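Long-range contact in GH62 hydrolase (Scytalidium thermophilum, PDB 4PVA), which probably removes alpha-L-arabinofuranosyl side groups from arabinoxylan, as an arabinofuranosidase of glycoside hydrolase family 62 from a thermophilic fungus: residues Y115-S126 with W137-G147. Residues are numbered along the deposited sequence; the frame is centred on the assembly and turned at random.
With PO4 (phosphate ion), chain C.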
loop_
_atom_site.group_PDB
_atom_site.type_symbol
_atom_site.label_atom_id
_atom_site.label_comp_id
_atom_site.label_asym_id
_atom_site.label_seq_id
_atom_site.Cartn_x
_atom_site.Cartn_y
_atom_site.Cartn_z
ATOM N N TYR A 115 12.054 6.998 -2.205
ATOM C CA TYR A 115 12.151 5.762 -1.417
ATOM C C TYR A 115 11.090 4.793 -1.884
ATOM O O TYR A 115 9.932 5.172 -2.117
ATOM C CB TYR A 115 11.979 6.030 0.072
ATOM C CG TYR A 115 13.220 6.592 0.713
ATOM C CD1 TYR A 115 13.656 7.879 0.409
ATOM C CD2 TYR A 115 13.974 5.855 1.650
ATOM C CE1 TYR A 115 14.829 8.407 0.967
ATOM C CE2 TYR A 115 15.139 6.381 2.200
ATOM C CZ TYR A 115 15.539 7.659 1.874
ATOM O OH TYR A 115 16.717 8.187 2.439
ATOM N N LEU A 116 11.489 3.536 -2.022
ATOM C CA LEU A 116 10.599 2.404 -2.235
ATOM C C LEU A 116 10.680 1.577 -0.969
ATOM O O LEU A 116 11.753 1.066 -0.628
ATOM C CB LEU A 116 11.009 1.592 -3.471
ATOM C CG LEU A 116 9.976 0.623 -3.986
ATOM C CD1 LEU A 116 8.827 1.394 -4.612
ATOM C CD2 LEU A 116 10.578 -0.356 -4.967
ATOM N N VAL A 117 9.605 1.534 -0.196
ATOM C CA VAL A 117 9.525 0.801 1.045
ATOM C C VAL A 117 8.798 -0.505 0.761
ATOM O O VAL A 117 7.740 -0.491 0.103
ATOM C CB VAL A 117 8.795 1.648 2.113
ATOM C CG1 VAL A 117 8.416 0.855 3.341
ATOM C CG2 VAL A 117 9.646 2.847 2.476
ATOM N N TYR A 118 9.303 -1.629 1.219
ATOM C CA TYR A 118 8.746 -2.925 0.889
ATOM C C TYR A 118 9.222 -3.940 1.916
ATOM O O TYR A 118 9.945 -3.593 2.876
ATOM C CB TYR A 118 9.121 -3.333 -0.550
ATOM C CG TYR A 118 10.597 -3.313 -0.861
ATOM C CD1 TYR A 118 11.209 -2.154 -1.291
ATOM C CD2 TYR A 118 11.389 -4.454 -0.705
ATOM C CE1 TYR A 118 12.561 -2.104 -1.589
ATOM C CE2 TYR A 118 12.756 -4.414 -0.947
ATOM C CZ TYR A 118 13.324 -3.233 -1.395
ATOM O OH TYR A 118 14.709 -3.212 -1.657
ATOM N N GLN A 119 8.883 -5.201 1.726
ATOM C CA GLN A 119 9.298 -6.260 2.601
ATOM C C GLN A 119 10.244 -7.209 1.902
ATOM O O GLN A 119 10.068 -7.518 0.712
ATOM C CB GLN A 119 8.119 -7.017 3.139
ATOM C CG GLN A 119 7.410 -7.892 2.113
ATOM C CD GLN A 119 5.957 -8.092 2.434
ATOM O OE1 GLN A 119 5.271 -7.127 2.784
ATOM N NE2 GLN A 119 5.441 -9.279 2.238
ATOM N N ASN A 120 11.238 -7.701 2.639
ATOM C CA ASN A 120 12.139 -8.711 2.117
ATOM C C ASN A 120 12.422 -9.764 3.169
ATOM O O ASN A 120 13.489 -10.394 3.137
ATOM C CB ASN A 120 13.448 -8.066 1.646
ATOM C CG ASN A 120 14.318 -7.597 2.805
ATOM O OD1 ASN A 120 13.853 -7.464 3.934
ATOM N ND2 ASN A 120 15.583 -7.341 2.524
ATOM N N GLY A 121 11.490 -9.981 4.083
ATOM C CA GLY A 121 11.730 -10.682 5.316
ATOM C C GLY A 121 11.825 -9.715 6.493
ATOM O O GLY A 121 11.501 -10.106 7.622
ATOM N N ASN A 122 12.232 -8.467 6.246
ATOM C CA ASN A 122 12.261 -7.370 7.216
ATOM C C ASN A 122 11.603 -6.217 6.516
ATOM O O ASN A 122 11.244 -6.303 5.330
ATOM C CB ASN A 122 13.770 -7.042 7.524
ATOM C CG ASN A 122 14.070 -6.115 8.748
ATOM O OD1 ASN A 122 13.304 -5.271 9.209
ATOM N ND2 ASN A 122 15.320 -6.298 9.289
ATOM N N ALA A 123 11.467 -5.115 7.212
ATOM C CA ALA A 123 11.062 -3.854 6.626
ATOM C C ALA A 123 12.227 -3.236 5.891
ATOM O O ALA A 123 13.267 -2.965 6.518
ATOM C CB ALA A 123 10.554 -2.914 7.720
ATOM N N ALA A 124 12.121 -3.053 4.591
ATOM C CA ALA A 124 13.227 -2.680 3.763
ATOM C C ALA A 124 12.933 -1.442 2.949
ATOM O O ALA A 124 11.780 -1.044 2.778
ATOM C CB ALA A 124 13.606 -3.824 2.853
ATOM N N TYR A 125 13.985 -0.809 2.440
ATOM C CA TYR A 125 13.844 0.300 1.532
ATOM C C TYR A 125 14.975 0.305 0.503
ATOM O O TYR A 125 16.113 -0.189 0.781
ATOM C CB TYR A 125 13.775 1.655 2.254
ATOM C CG TYR A 125 15.041 2.011 2.994
ATOM C CD1 TYR A 125 15.279 1.533 4.277
ATOM C CD2 TYR A 125 16.023 2.802 2.370
ATOM C CE1 TYR A 125 16.470 1.824 4.927
ATOM C CE2 TYR A 125 17.213 3.103 3.026
ATOM C CZ TYR A 125 17.397 2.618 4.290
ATOM O OH TYR A 125 18.584 2.863 4.988
ATOM N N SER A 126 14.662 0.861 -0.658
ATOM C CA SER A 126 15.646 1.190 -1.680
ATOM C C SER A 126 15.435 2.671 -2.012
ATOM O O SER A 126 14.344 3.226 -1.740
ATOM C CB SER A 126 15.461 0.305 -2.918
ATOM O OG SER A 126 15.736 -1.048 -2.653
ATOM N N TRP A 137 17.557 1.570 -8.847
ATOM C CA TRP A 137 17.086 1.297 -7.497
ATOM C C TRP A 137 18.117 0.476 -6.716
ATOM O O TRP A 137 18.591 -0.570 -7.178
ATOM C CB TRP A 137 15.735 0.582 -7.550
ATOM C CG TRP A 137 14.600 1.509 -7.874
ATOM C CD1 TRP A 137 13.972 1.647 -9.080
ATOM C CD2 TRP A 137 13.978 2.445 -6.986
ATOM N NE1 TRP A 137 13.006 2.606 -8.991
ATOM C CE2 TRP A 137 12.992 3.113 -7.723
ATOM C CE3 TRP A 137 14.175 2.799 -5.651
ATOM C CZ2 TRP A 137 12.202 4.103 -7.163
ATOM C CZ3 TRP A 137 13.381 3.788 -5.096
ATOM C CH2 TRP A 137 12.395 4.410 -5.852
ATOM N N THR A 138 18.433 0.939 -5.514
ATOM C CA THR A 138 19.495 0.314 -4.708
ATOM C C THR A 138 19.141 -1.075 -4.168
ATOM O O THR A 138 17.966 -1.399 -4.032
ATOM C CB THR A 138 19.866 1.200 -3.513
ATOM O OG1 THR A 138 18.693 1.502 -2.756
ATOM C CG2 THR A 138 20.429 2.519 -3.987
ATOM N N ALA A 139 20.154 -1.866 -3.821
ATOM C CA ALA A 139 19.966 -3.092 -3.075
ATOM C C ALA A 139 19.287 -2.761 -1.726
ATOM O O ALA A 139 19.536 -1.704 -1.167
ATOM C CB ALA A 139 21.324 -3.749 -2.843
ATOM N N PRO A 140 18.471 -3.687 -1.199
ATOM C CA PRO A 140 17.743 -3.316 0.028
ATOM C C PRO A 140 18.598 -3.013 1.243
ATOM O O PRO A 140 19.635 -3.653 1.469
ATOM C CB PRO A 140 16.893 -4.542 0.338
ATOM C CG PRO A 140 17.177 -5.561 -0.695
ATOM C CD PRO A 140 18.124 -5.019 -1.694
ATOM N N GLU A 141 18.151 -2.050 2.028
ATOM C CA GLU A 141 18.631 -1.835 3.395
ATOM C C GLU A 141 17.433 -1.848 4.320
ATOM O O GLU A 141 16.339 -1.496 3.914
ATOM C CB GLU A 141 19.366 -0.511 3.500
ATOM C CG GLU A 141 20.791 -0.593 2.992
ATOM C CD GLU A 141 21.662 -1.367 3.963
ATOM O OE1 GLU A 141 22.024 -0.783 4.986
ATOM O OE2 GLU A 141 21.929 -2.556 3.741
ATOM N N VAL A 142 17.625 -2.265 5.554
ATOM C CA VAL A 142 16.503 -2.535 6.459
ATOM C C VAL A 142 16.326 -1.444 7.503
ATOM O O VAL A 142 17.283 -0.764 7.913
ATOM C CB VAL A 142 16.599 -3.920 7.107
ATOM C CG1 VAL A 142 16.577 -4.977 6.013
ATOM C CG2 VAL A 142 17.805 -4.046 8.021
ATOM N N PHE A 143 15.080 -1.236 7.919
ATOM C CA PHE A 143 14.761 -0.279 8.966
ATOM C C PHE A 143 15.127 -0.774 10.362
ATOM O O PHE A 143 15.247 0.053 11.264
ATOM C CB PHE A 143 13.263 0.114 8.941
ATOM C CG PHE A 143 12.879 0.996 7.793
ATOM C CD1 PHE A 143 13.158 2.334 7.820
ATOM C CD2 PHE A 143 12.180 0.492 6.687
ATOM C CE1 PHE A 143 12.782 3.166 6.805
ATOM C CE2 PHE A 143 11.814 1.316 5.657
ATOM C CZ PHE A 143 12.104 2.655 5.709
ATOM N N TYR A 144 15.177 -2.082 10.560
ATOM C CA TYR A 144 15.462 -2.696 11.853
ATOM C C TYR A 144 16.736 -3.503 11.714
ATOM O O TYR A 144 16.693 -4.662 11.354
ATOM C CB TYR A 144 14.308 -3.565 12.338
ATOM C CG TYR A 144 12.977 -2.815 12.459
ATOM C CD1 TYR A 144 12.645 -2.120 13.619
ATOM C CD2 TYR A 144 12.053 -2.828 11.421
ATOM C CE1 TYR A 144 11.423 -1.486 13.748
ATOM C CE2 TYR A 144 10.828 -2.185 11.528
ATOM C CZ TYR A 144 10.525 -1.535 12.705
ATOM O OH TYR A 144 9.266 -0.957 12.836
ATOM N N PRO A 145 17.901 -2.862 11.951
ATOM C CA PRO A 145 19.199 -3.510 11.666
ATOM C C PRO A 145 19.424 -4.847 12.371
ATOM O O PRO A 145 20.175 -5.688 11.851
ATOM C CB PRO A 145 20.206 -2.468 12.127
ATOM C CG PRO A 145 19.500 -1.183 12.067
ATOM C CD PRO A 145 18.081 -1.487 12.439
ATOM N N ASN A 146 18.827 -5.071 13.528
ATOM C CA ASN A 146 19.051 -6.331 14.254
ATOM C C ASN A 146 18.059 -7.405 13.905
ATOM O O ASN A 146 18.195 -8.519 14.416
ATOM C CB ASN A 146 19.072 -6.087 15.755
ATOM C CG ASN A 146 20.203 -5.185 16.142
ATOM O OD1 ASN A 146 21.334 -5.398 15.698
ATOM N ND2 ASN A 146 19.904 -4.134 16.874
ATOM N N GLY A 147 17.073 -7.111 13.054
ATOM C CA GLY A 147 16.087 -8.131 12.706
ATOM C C GLY A 147 14.693 -7.845 13.237
ATOM O O GLY A 147 14.342 -6.713 13.643
HETATM P P PO4 C . 18.462 -9.555 0.762
HETATM O O1 PO4 C . 17.011 -9.100 0.691
HETATM O O2 PO4 C . 18.627 -10.908 1.489
HETATM O O3 PO4 C . 19.177 -8.528 1.578
HETATM O O4 PO4 C . 19.054 -9.491 -0.645
HETATM O O HOH W 1 18.639 0.698 -0.120
#
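Glu141 and Val142 form the outermost strand of one four-stranded antiparallel blade of the GH62 five-bladed beta-propeller, pairing with the strand from Ala123 to Ser126. Tyr125 and Glu141 form a hydrogen-bonded pair, Tyr125 N to Glu141 O 2.9 Å and Glu141 N to Tyr125 O 3.0 Å, and Phe143 N extends the ladder to Ala123 O. Ala124 and Val142 make the non-hydrogen-bonded pair; the methyl of Ala124 shares its face of the sheet with Val142 and meets Pro140 CB, at 4.2 Å.

Beside Tyr125, the ring of Phe143 lies obliquely, planes at 47°; Tyr125 CD1 sits over one Phe143 face, while Val117 CG2 meets its edge. Leu181, on the strand of the next blade, touches Phe143 as well, so this apolar ring fills the seam between blades.

At the hairpin end, Asn120 OD1 takes Asn122 N in an Asx turn, and Asn120 ND2 donates to a phosphate, probably from the crystallisation liquor, that Arg100 also binds. Asn122 swings its amide over Val142 CB, its CG placed opposite the backbone N (chi1 -167°), and points ND2 at Tyr144 O, 3.0 Å away. That carbonyl receives Gly147 N on its opposite face, closing a type I turn. Asn122 OD1 accepts from Ala123 N and meets the Tyr144 ring at its edge, the amide and ring planes 17° apart. A leucine here has neither the donor for Tyr144 O nor the acceptor for Ala123 N, and the 144-147 turn would probably be freer to shift from the hairpin.

Towards the other end, two hydroxyls pass a chain of hydrogen bonds to a backbone carbonyl: Tyr118 OH donates to Ser126 OG, which donates to Thr138 O, 2.6 Å from OG; serine suits the place because its one hydroxyl accepts and donates at once. Pro140 CB packs against Tyr118 OH, and Trp137 CZ3 lies 3.6 Å from Leu116 CB.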